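Fiber protein (Human adenovirus 14, PDB 3F0Y) forms the trimeric knob at the far end of the viral fibre and probably attaches the virus to cell-surface receptors such as CD46. Local coordinates at residues L45-A50 with I112-S117; T141-Y144 with T150-P153; T145-T150 with A184-T189. All blocks are in the same frame, centred on the assembly; numbering follows the deposited sequence. Where two conformers were deposited one is given.

Contact 1: residues L45-A50 with I112-S117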
ATOM      1  N   LEU A  45      -7.890  10.330   5.082  1.00 18.40           N
ATOM      2  CA  LEU A  45      -8.401   9.976   3.763  1.00 18.40           C
ATOM      3  C   LEU A  45      -7.849  10.975   2.759  1.00 18.40           C
ATOM      4  O   LEU A  45      -8.120  12.171   2.863  1.00 18.48           O
ATOM      5  CB  LEU A  45      -9.930  10.023   3.749  1.00 18.33           C
ATOM      6  CG  LEU A  45     -10.653   9.191   4.809  1.00 18.12           C
ATOM      7  CD1 LEU A  45     -12.141   9.482   4.775  1.00 17.85           C
ATOM      8  CD2 LEU A  45     -10.385   7.701   4.609  1.00 17.55           C
ATOM      9  N   VAL A  46      -7.072  10.487   1.797  1.00 18.44           N
ATOM     10  CA  VAL A  46      -6.493  11.345   0.771  1.00 18.42           C
ATOM     11  C   VAL A  46      -7.037  10.979  -0.604  1.00 18.39           C
ATOM     12  O   VAL A  46      -7.037   9.810  -0.989  1.00 18.14           O
ATOM     13  CB  VAL A  46      -4.961  11.249   0.751  1.00 18.39           C
ATOM     14  CG1 VAL A  46      -4.386  12.172  -0.319  1.00 18.48           C
ATOM     15  CG2 VAL A  46      -4.393  11.593   2.121  1.00 18.29           C
ATOM     16  N   LYS A  47      -7.498  11.989  -1.336  1.00 18.44           N
ATOM     17  CA  LYS A  47      -7.975  11.801  -2.703  1.00 18.70           C
ATOM     18  C   LYS A  47      -6.800  11.557  -3.638  1.00 18.65           C
ATOM     19  O   LYS A  47      -5.924  12.410  -3.774  1.00 18.99           O
ATOM     20  CB  LYS A  47      -8.766  13.021  -3.173  1.00 18.72           C
ATOM     21  CG  LYS A  47     -10.165  13.076  -2.602  1.00 19.10           C
ATOM     22  CD  LYS A  47     -10.836  14.396  -2.902  1.00 19.07           C
ATOM     23  CE  LYS A  47     -12.311  14.316  -2.602  1.00 19.51           C
ATOM     24  NZ  LYS A  47     -12.979  15.639  -2.701  1.00 19.47           N
ATOM     25  N   THR A  48      -6.791  10.387  -4.271  1.00 18.61           N
ATOM     26  CA  THR A  48      -5.714   9.988  -5.173  1.00 18.42           C
ATOM     27  C   THR A  48      -6.307   9.447  -6.474  1.00 18.13           C
ATOM     28  O   THR A  48      -6.510   8.240  -6.628  1.00 18.09           O
ATOM     29  CB  THR A  48      -4.807   8.925  -4.518  1.00 18.56           C
ATOM     30  OG1 THR A  48      -5.591   7.795  -4.124  1.00 19.52           O
ATOM     31  CG2 THR A  48      -4.114   9.498  -3.291  1.00 18.61           C
ATOM     32  N   GLY A  49      -6.587  10.358  -7.405  1.00 17.74           N
ATOM     33  CA  GLY A  49      -7.247  10.006  -8.658  1.00 17.49           C
ATOM     34  C   GLY A  49      -8.641   9.464  -8.405  1.00 17.17           C
ATOM     35  O   GLY A  49      -9.417  10.061  -7.664  1.00 17.16           O
ATOM     36  N   ALA A  50      -8.948   8.315  -8.999  1.00 16.79           N
ATOM     37  CA  ALA A  50     -10.244   7.661  -8.804  1.00 16.64           C
ATOM     38  C   ALA A  50     -10.364   6.976  -7.441  1.00 16.43           C
ATOM     39  O   ALA A  50     -11.443   6.505  -7.079  1.00 16.43           O
ATOM     40  CB  ALA A  50     -10.486   6.648  -9.911  1.00 16.54           C
ATOM     41  N   ILE A 112     -16.375  21.792   4.648  1.00 26.70           N
ATOM     42  CA  ILE A 112     -15.661  20.731   3.941  1.00 26.57           C
ATOM     43  C   ILE A 112     -16.006  20.768   2.455  1.00 26.43           C
ATOM     44  O   ILE A 112     -17.173  20.660   2.075  1.00 26.60           O
ATOM     45  CB  ILE A 112     -16.000  19.344   4.527  1.00 26.57           C
ATOM     46  CG1 ILE A 112     -15.532  19.259   5.982  1.00 26.55           C
ATOM     47  CG2 ILE A 112     -15.351  18.235   3.701  1.00 26.69           C
ATOM     48  CD1 ILE A 112     -16.079  18.068   6.732  1.00 26.67           C
ATOM     49  N   THR A 113     -14.981  20.943   1.624  1.00 26.13           N
ATOM     50  CA  THR A 113     -15.128  20.913   0.175  1.00 25.97           C
ATOM     51  C   THR A 113     -15.225  19.477  -0.335  1.00 25.77           C
ATOM     52  O   THR A 113     -14.343  18.659  -0.068  1.00 25.80           O
ATOM     53  CB  THR A 113     -13.928  21.588  -0.519  1.00 25.98           C
ATOM     54  OG1 THR A 113     -13.745  22.908   0.008  1.00 26.05           O
ATOM     55  CG2 THR A 113     -14.150  21.667  -2.021  1.00 26.06           C
ATOM     56  N   ASN A 114     -16.298  19.186  -1.068  1.00 25.48           N
ATOM     57  CA  ASN A 114     -16.475  17.897  -1.738  1.00 25.25           C
ATOM     58  C   ASN A 114     -16.285  16.704  -0.794  1.00 24.88           C
ATOM     59  O   ASN A 114     -15.520  15.782  -1.083  1.00 24.94           O
ATOM     60  CB  ASN A 114     -15.521  17.799  -2.937  1.00 25.43           C
ATOM     61  CG  ASN A 114     -15.821  18.826  -4.014  1.00 25.97           C
ATOM     62  OD1 ASN A 114     -16.973  19.213  -4.222  1.00 26.83           O
ATOM     63  ND2 ASN A 114     -14.781  19.265  -4.717  1.00 26.79           N
ATOM     64  N   ALA A 115     -16.990  16.737   0.332  1.00 24.38           N
ATOM     65  CA  ALA A 115     -16.908  15.673   1.337  1.00 24.00           C
ATOM     66  C   ALA A 115     -17.382  14.335   0.776  1.00 23.57           C
ATOM     67  O   ALA A 115     -16.821  13.287   1.098  1.00 23.43           O
ATOM     68  CB  ALA A 115     -17.726  16.043   2.565  1.00 24.07           C
ATOM     69  N   LYS A 116     -18.407  14.385  -0.072  1.00 23.12           N
ATOM     70  CA  LYS A 116     -19.004  13.181  -0.646  1.00 22.77           C
ATOM     71  C   LYS A 116     -18.014  12.367  -1.485  1.00 22.24           C
ATOM     72  O   LYS A 116     -18.107  11.141  -1.539  1.00 22.07           O
ATOM     73  CB  LYS A 116     -20.226  13.549  -1.493  1.00 22.76           C
ATOM     74  CG  LYS A 116     -21.180  12.395  -1.723  1.00 23.18           C
ATOM     75  CD  LYS A 116     -22.517  12.868  -2.279  1.00 23.29           C
ATOM     76  CE  LYS A 116     -22.500  12.955  -3.785  1.00 24.07           C
ATOM     77  NZ  LYS A 116     -22.578  11.608  -4.415  1.00 24.64           N
ATOM     78  N   SER A 117     -17.061  13.043  -2.123  1.00 21.67           N
ATOM     79  CA  SER A 117     -16.074  12.362  -2.963  1.00 21.22           C
ATOM     80  C   SER A 117     -14.918  11.725  -2.179  1.00 20.61           C
ATOM     81  O   SER A 117     -14.000  11.177  -2.781  1.00 20.57           O
ATOM     82  CB  SER A 117     -15.534  13.313  -4.033  1.00 21.32           C
ATOM     83  OG  SER A 117     -15.126  14.541  -3.469  1.00 21.89           O
TER
HETATM   84  O   HOH W   1     -12.153  18.062  -1.395  1.00 26.80           O
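Three oxygens gather round Lys47 NZ: Asn114 O, Ser117 OG and a bound water. The ammonium gives a hydrogen bond to Asn114 O at 3.0 Å, meeting it well off the line of the carbonyl (133° at the oxygen). Its bond to Ser117 OG, with NZ to OG at 2.5 Å, is so short that its exact length is doubtful. The third oxygen, of water 1, accepts from Lys47 NZ at 2.9 Å and in turn donates to Thr113 O at 2.6 Å, so that the lysine reaches a second backbone carbonyl at one remove. With CG placed anti to its carbonyl carbon (chi1 -77°) and every later bond extended, Lys47 reaches from one backbone to the other, whose closest CA atoms, those of Lys47 and Ser117, are 8.1 Å apart. Lys47 lies on strand 39-48 of the ABCJ sheet, one of the two sheets of the knob's beta sandwich, while 112-117 belongs to the long DG loop and turns there into a 3-10 segment. Neighbouring Val46 and Thr48 point to the other face of the strand and pack on Thr48 of the third subunit, whereas Lys47 faces the loop of its own chain. Little but the lysine tip makes the contact: Lys47 CE comes alongside Ser117 O at 3.6 Å, and Asn114 CB flanks Lys47 NZ at 3.3 Å. The carbonyl of Asn114 also takes a weak backbone bond from Ser117 N. On the loop side Ser117 OG is additionally hydrogen-bonded to Asp208 OD2, and Thr113 N to His101 NE2.

Contact 2: residues T141-Y144 with T150-P153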
ATOM      1  N   THR A 141      -3.093  -6.305   7.302  1.00 16.84           N
ATOM      2  CA  THR A 141      -2.484  -6.508   8.608  0.50 16.94           C
ATOM      3  C   THR A 141      -1.794  -5.227   9.074  1.00 16.94           C
ATOM      4  O   THR A 141      -1.351  -4.417   8.256  1.00 16.94           O
ATOM      5  CB  THR A 141      -1.451  -7.659   8.557  0.50 16.97           C
ATOM      6  OG1 THR A 141      -2.079  -8.853   8.069  0.50 17.20           O
ATOM      7  CG2 THR A 141      -0.861  -7.933   9.934  0.50 16.99           C
ATOM      8  N   CYS A 142      -1.714  -5.056  10.385  1.00 17.07           N
ATOM      9  CA  CYS A 142      -0.903  -4.016  10.990  1.00 17.28           C
ATOM     10  C   CYS A 142      -0.167  -4.709  12.124  1.00 17.41           C
ATOM     11  O   CYS A 142      -0.305  -5.922  12.298  1.00 17.28           O
ATOM     12  CB  CYS A 142      -1.762  -2.854  11.491  1.00 17.29           C
ATOM     13  SG  CYS A 142      -2.822  -3.244  12.888  1.00 17.40           S
ATOM     14  N   HIS A 143       0.617  -3.960  12.886  1.00 17.73           N
ATOM     15  CA  HIS A 143       1.377  -4.553  13.974  1.00 18.11           C
ATOM     16  C   HIS A 143       1.283  -3.730  15.241  1.00 18.38           C
ATOM     17  O   HIS A 143       1.202  -2.503  15.196  1.00 18.46           O
ATOM     18  CB  HIS A 143       2.842  -4.713  13.578  1.00 18.25           C
ATOM     19  CG  HIS A 143       3.082  -5.809  12.588  1.00 18.54           C
ATOM     20  ND1 HIS A 143       2.883  -5.646  11.234  1.00 19.08           N
ATOM     21  CD2 HIS A 143       3.505  -7.084  12.755  1.00 19.05           C
ATOM     22  CE1 HIS A 143       3.172  -6.773  10.610  1.00 19.10           C
ATOM     23  NE2 HIS A 143       3.551  -7.663  11.510  1.00 19.47           N
ATOM     24  N   TYR A 144       1.284  -4.434  16.368  1.00 18.67           N
ATOM     25  CA  TYR A 144       1.467  -3.824  17.670  1.00 18.88           C
ATOM     26  C   TYR A 144       2.920  -4.037  18.080  1.00 19.04           C
ATOM     27  O   TYR A 144       3.408  -5.168  18.079  1.00 19.06           O
ATOM     28  CB  TYR A 144       0.522  -4.452  18.697  1.00 18.84           C
ATOM     29  CG  TYR A 144       0.894  -4.139  20.126  1.00 18.80           C
ATOM     30  CD1 TYR A 144       0.616  -2.894  20.679  1.00 18.63           C
ATOM     31  CD2 TYR A 144       1.538  -5.081  20.922  1.00 18.85           C
ATOM     32  CE1 TYR A 144       0.961  -2.596  21.983  1.00 18.83           C
ATOM     33  CE2 TYR A 144       1.886  -4.793  22.232  1.00 18.56           C
ATOM     34  CZ  TYR A 144       1.596  -3.547  22.755  1.00 18.84           C
ATOM     35  OH  TYR A 144       1.937  -3.242  24.050  1.00 19.39           O
ATOM     36  N   THR A 150       9.247  -6.585  19.878  1.00 23.42           N
ATOM     37  CA  THR A 150       8.821  -7.504  18.824  1.00 23.01           C
ATOM     38  C   THR A 150       7.544  -6.963  18.183  1.00 22.63           C
ATOM     39  O   THR A 150       6.797  -6.213  18.815  1.00 22.76           O
ATOM     40  CB  THR A 150       8.563  -8.919  19.369  1.00 22.99           C
ATOM     41  OG1 THR A 150       7.512  -8.880  20.343  1.00 23.32           O
ATOM     42  CG2 THR A 150       9.825  -9.490  20.004  1.00 23.13           C
ATOM     43  N   ALA A 151       7.303  -7.346  16.932  1.00 22.11           N
ATOM     44  CA  ALA A 151       6.127  -6.901  16.189  1.00 21.64           C
ATOM     45  C   ALA A 151       5.036  -7.963  16.243  1.00 21.21           C
ATOM     46  O   ALA A 151       5.205  -9.059  15.712  1.00 21.25           O
ATOM     47  CB  ALA A 151       6.499  -6.599  14.747  1.00 21.66           C
ATOM     48  N   PHE A 152       3.919  -7.628  16.884  1.00 20.58           N
ATOM     49  CA  PHE A 152       2.782  -8.536  17.011  1.00 20.31           C
ATOM     50  C   PHE A 152       1.769  -8.261  15.900  1.00 19.93           C
ATOM     51  O   PHE A 152       1.146  -7.200  15.886  1.00 19.74           O
ATOM     52  CB  PHE A 152       2.117  -8.357  18.378  1.00 20.16           C
ATOM     53  CG  PHE A 152       0.986  -9.314  18.629  1.00 20.30           C
ATOM     54  CD1 PHE A 152       1.224 -10.557  19.198  1.00 20.08           C
ATOM     55  CD2 PHE A 152      -0.315  -8.971  18.297  1.00 20.05           C
ATOM     56  CE1 PHE A 152       0.181 -11.442  19.432  1.00 20.28           C
ATOM     57  CE2 PHE A 152      -1.358  -9.849  18.525  1.00 20.27           C
ATOM     58  CZ  PHE A 152      -1.112 -11.086  19.095  1.00 20.03           C
ATOM     59  N   PRO A 153       1.582  -9.222  14.975  1.00 19.67           N
ATOM     60  CA  PRO A 153       0.685  -8.983  13.845  1.00 19.51           C
ATOM     61  C   PRO A 153      -0.792  -8.972  14.240  1.00 19.22           C
ATOM     62  O   PRO A 153      -1.246  -9.846  14.980  1.00 19.09           O
ATOM     63  CB  PRO A 153       0.982 -10.158  12.909  1.00 19.51           C
ATOM     64  CG  PRO A 153       1.443 -11.241  13.802  1.00 19.86           C
ATOM     65  CD  PRO A 153       2.177 -10.571  14.928  1.00 19.77           C
TER
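Tyr144 and Phe152 face each other as an antiparallel hydrogen-bonded pair in the hairpin formed by strands 137-145 and 151-160, the G and H strands of the knob's GHID sheet. Tyr144 N donates to Phe152 O at 2.8 Å, nearly straight at 167°, and Phe152 N returns an equally short bond to Tyr144 O, at 169°. Both backbone groups of each residue are thereby satisfied within the pair. One step along, His143 and Pro153 form a non-hydrogen-bonded pair, a position where the proline's missing N-H costs no bond to strand 137-145. Here the strands are joined by CA-H...O contacts: His143 CA approaches Phe152 O at 3.3 Å, and Pro153 CA approaches Cys142 O at 3.6 Å. His143 N turns outward to Ser197 OG, and Cys142 bonds through its backbone to Ile154. On the face shared by the two aromatic residues, Phe152 CB lies at the edge of the Tyr144 ring, 4.2 Å from Tyr144 CD2. From there the phenyl ring runs on to an edge-to-face meeting with Trp179, while the phenol oxygen of Tyr144 is bonded to Glu186 OE2 and to Lys134 NZ of the third subunit. The other face carries His143, whose imidazole also meets Tyr139 of the third subunit. With CG beside the backbone N (chi1 -73°), the His143 ring leans across to the partner strand: His143 CD2 rests 3.6 Å from Ala151 CB, and His143 NE2 approaches Pro153 CB at 3.8 Å.

Contact 3: residues T145-T150 with A184-T189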
ATOM      1  N   THR A 145       3.606  -2.950  18.418  1.00 19.34           N
ATOM      2  CA  THR A 145       4.981  -3.021  18.896  1.00 19.69           C
ATOM      3  C   THR A 145       4.964  -3.314  20.394  1.00 19.98           C
ATOM      4  O   THR A 145       4.493  -2.495  21.188  1.00 19.85           O
ATOM      5  CB  THR A 145       5.744  -1.709  18.620  1.00 19.68           C
ATOM      6  OG1 THR A 145       5.652  -1.388  17.225  1.00 20.09           O
ATOM      7  CG2 THR A 145       7.210  -1.844  19.010  1.00 19.21           C
ATOM      8  N   ALA A 146       5.467  -4.487  20.765  1.00 20.47           N
ATOM      9  CA  ALA A 146       5.411  -4.958  22.147  1.00 20.98           C
ATOM     10  C   ALA A 146       6.514  -4.349  23.001  1.00 21.45           C
ATOM     11  O   ALA A 146       7.467  -3.765  22.482  1.00 21.44           O
ATOM     12  CB  ALA A 146       5.491  -6.478  22.189  1.00 20.96           C
ATOM     13  N   SER A 147       6.378  -4.511  24.315  1.00 22.04           N
ATOM     14  CA  SER A 147       7.344  -3.987  25.282  1.00 22.46           C
ATOM     15  C   SER A 147       8.754  -4.549  25.078  1.00 22.97           C
ATOM     16  O   SER A 147       9.735  -3.900  25.442  1.00 23.27           O
ATOM     17  CB  SER A 147       6.872  -4.271  26.714  1.00 22.43           C
ATOM     18  OG  SER A 147       6.631  -5.654  26.910  1.00 22.47           O
ATOM     19  N   ASP A 148       8.848  -5.747  24.497  1.00 23.46           N
ATOM     20  CA  ASP A 148      10.141  -6.349  24.145  1.00 23.74           C
ATOM     21  C   ASP A 148      10.597  -5.997  22.718  1.00 23.92           C
ATOM     22  O   ASP A 148      11.550  -6.586  22.206  1.00 24.21           O
ATOM     23  CB  ASP A 148      10.096  -7.875  24.337  1.00 23.99           C
ATOM     24  CG  ASP A 148       9.112  -8.569  23.401  1.00 24.80           C
ATOM     25  OD1 ASP A 148       8.351  -7.880  22.685  1.00 25.67           O
ATOM     26  OD2 ASP A 148       9.098  -9.819  23.393  1.00 25.49           O
ATOM     27  N   HIS A 149       9.905  -5.044  22.092  1.00 23.99           N
ATOM     28  CA  HIS A 149      10.239  -4.525  20.759  1.00 23.97           C
ATOM     29  C   HIS A 149       9.981  -5.507  19.608  1.00 23.86           C
ATOM     30  O   HIS A 149      10.426  -5.275  18.480  1.00 24.06           O
ATOM     31  CB  HIS A 149      11.684  -4.002  20.717  1.00 24.40           C
ATOM     32  CG  HIS A 149      12.052  -3.160  21.900  1.00 25.21           C
ATOM     33  ND1 HIS A 149      11.654  -1.847  22.033  1.00 26.35           N
ATOM     34  CD2 HIS A 149      12.772  -3.448  23.011  1.00 26.14           C
ATOM     35  CE1 HIS A 149      12.116  -1.361  23.171  1.00 26.36           C
ATOM     36  NE2 HIS A 149      12.798  -2.312  23.783  1.00 26.84           N
ATOM     37  N   THR A 150       9.247  -6.585  19.878  1.00 23.42           N
ATOM     38  CA  THR A 150       8.821  -7.504  18.824  1.00 23.01           C
ATOM     39  C   THR A 150       7.544  -6.963  18.183  1.00 22.63           C
ATOM     40  O   THR A 150       6.797  -6.213  18.815  1.00 22.76           O
ATOM     41  CB  THR A 150       8.563  -8.919  19.369  1.00 22.99           C
ATOM     42  OG1 THR A 150       7.512  -8.880  20.343  1.00 23.32           O
ATOM     43  CG2 THR A 150       9.825  -9.490  20.004  1.00 23.13           C
ATOM     44  N   ALA A 184      -0.553 -13.722  24.245  1.00 24.24           N
ATOM     45  CA  ALA A 184      -0.992 -12.332  24.130  1.00 24.19           C
ATOM     46  C   ALA A 184       0.199 -11.408  23.853  1.00 24.12           C
ATOM     47  O   ALA A 184       1.332 -11.744  24.198  1.00 24.20           O
ATOM     48  CB  ALA A 184      -1.709 -11.895  25.397  1.00 24.13           C
ATOM     49  N   PRO A 185      -0.051 -10.253  23.209  1.00 24.08           N
ATOM     50  CA  PRO A 185       0.978  -9.223  23.010  1.00 24.05           C
ATOM     51  C   PRO A 185       1.736  -8.850  24.289  1.00 23.94           C
ATOM     52  O   PRO A 185       2.957  -8.682  24.255  1.00 23.95           O
ATOM     53  CB  PRO A 185       0.180  -8.012  22.516  1.00 24.07           C
ATOM     54  CG  PRO A 185      -1.072  -8.550  21.960  1.00 24.10           C
ATOM     55  CD  PRO A 185      -1.336  -9.883  22.588  1.00 24.13           C
ATOM     56  N   GLU A 186       1.010  -8.723  25.400  1.00 23.81           N
ATOM     57  CA  GLU A 186       1.586  -8.265  26.665  1.00 23.74           C
ATOM     58  C   GLU A 186       1.073  -9.067  27.853  1.00 23.68           C
ATOM     59  O   GLU A 186       0.097  -9.811  27.747  1.00 23.40           O
ATOM     60  CB  GLU A 186       1.240  -6.789  26.900  1.00 23.75           C
ATOM     61  CG  GLU A 186       1.741  -5.821  25.835  1.00 23.56           C
ATOM     62  CD  GLU A 186       3.243  -5.595  25.874  1.00 23.29           C
ATOM     63  OE1 GLU A 186       3.929  -6.148  26.761  1.00 23.37           O
ATOM     64  OE2 GLU A 186       3.742  -4.847  25.011  1.00 22.88           O
ATOM     65  N   GLY A 187       1.752  -8.906  28.986  1.00 23.73           N
ATOM     66  CA  GLY A 187       1.251  -9.373  30.274  1.00 23.72           C
ATOM     67  C   GLY A 187       0.616  -8.208  31.007  1.00 23.73           C
ATOM     68  O   GLY A 187       0.770  -7.050  30.598  1.00 23.69           O
ATOM     69  N   GLN A 188      -0.097  -8.506  32.090  1.00 23.67           N
ATOM     70  CA  GLN A 188      -0.749  -7.473  32.894  1.00 23.65           C
ATOM     71  C   GLN A 188       0.232  -6.391  33.350  1.00 23.58           C
ATOM     72  O   GLN A 188      -0.115  -5.209  33.387  1.00 23.73           O
ATOM     73  CB  GLN A 188      -1.434  -8.094  34.115  1.00 23.65           C
ATOM     74  CG  GLN A 188      -2.713  -8.846  33.787  1.00 23.83           C
ATOM     75  CD  GLN A 188      -3.298  -9.568  34.988  1.00 23.87           C
ATOM     76  OE1 GLN A 188      -4.484  -9.436  35.287  1.00 24.52           O
ATOM     77  NE2 GLN A 188      -2.465 -10.335  35.683  1.00 23.92           N
ATOM     78  N   THR A 189       1.453  -6.801  33.685  1.00 23.42           N
ATOM     79  CA  THR A 189       2.467  -5.889  34.207  1.00 23.32           C
ATOM     80  C   THR A 189       3.276  -5.180  33.113  1.00 23.19           C
ATOM     81  O   THR A 189       3.928  -4.171  33.390  1.00 23.26           O
ATOM     82  CB  THR A 189       3.440  -6.629  35.154  1.00 23.40           C
ATOM     83  OG1 THR A 189       4.081  -7.700  34.451  1.00 23.49           O
ATOM     84  CG2 THR A 189       2.694  -7.194  36.356  1.00 23.61           C
TER
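Glu186 receives two hydrogen bonds from Ser147, one on each carboxylate oxygen. Ser147 N donates to Glu186 OE2 at 2.7 Å, somewhat bent at 143°, and Ser147 OG donates to Glu186 OE1 at 2.8 Å. Both bonds use syn lone pairs, so one residue bridges the mouth of the carboxylate with its amide and its hydroxyl. The serine can do so because OG sits between its own N and carbonyl carbon (chi1 55°), on the same side as the N-H. Ala146 CA closes against Glu186 OE2 at 3.3 Å. Ser190 OG and Tyr144 OH complete the shell, on OE1 and OE2 respectively, giving the buried acid two protein partners on each oxygen. A bend at chi2 of Glu186 (-72°) directs the carboxylate toward the turn. Ser147 itself is set by a type I beta turn, closed by His149 N to Ala146 O at 2.8 Å. Beyond it Asp148 OD1 accepts from Thr150 OG1 at 2.7 Å and, in an Asx turn, from Thr150 N at 3.2 Å; both donors come from one face of the carboxylate. The contact thus joins two inter-strand loops at one end of the GHID sheet: the GH turn, between strands 137-145 and 151-160, and the IJ loop, between strands 171-180 and 199-204, where the Glu186 backbone bonds to Thr69, in the connection from helix 63-66 to strand 73-82.

Contacts 2 and 3 are continuous: they share Thr150, their centres are 11 Å apart, and Tyr144 and Phe152 of the hairpin pack on Pro185 of the loop. Contact 1 lies on the opposite side of the chain's centre, about 15 Å from contact 2 and 22 Å from contact 3 between nearest atoms. All three are partly buried rather than deep core, and each touches the third subunit. Their chemistry follows their place: regular backbone pairing at the outer strand of the GHID sheet for contact 2, a buried acid met by a turn for contact 3, and, for contact 1, a lysine reaching from the ABCJ sheet to loop oxygens.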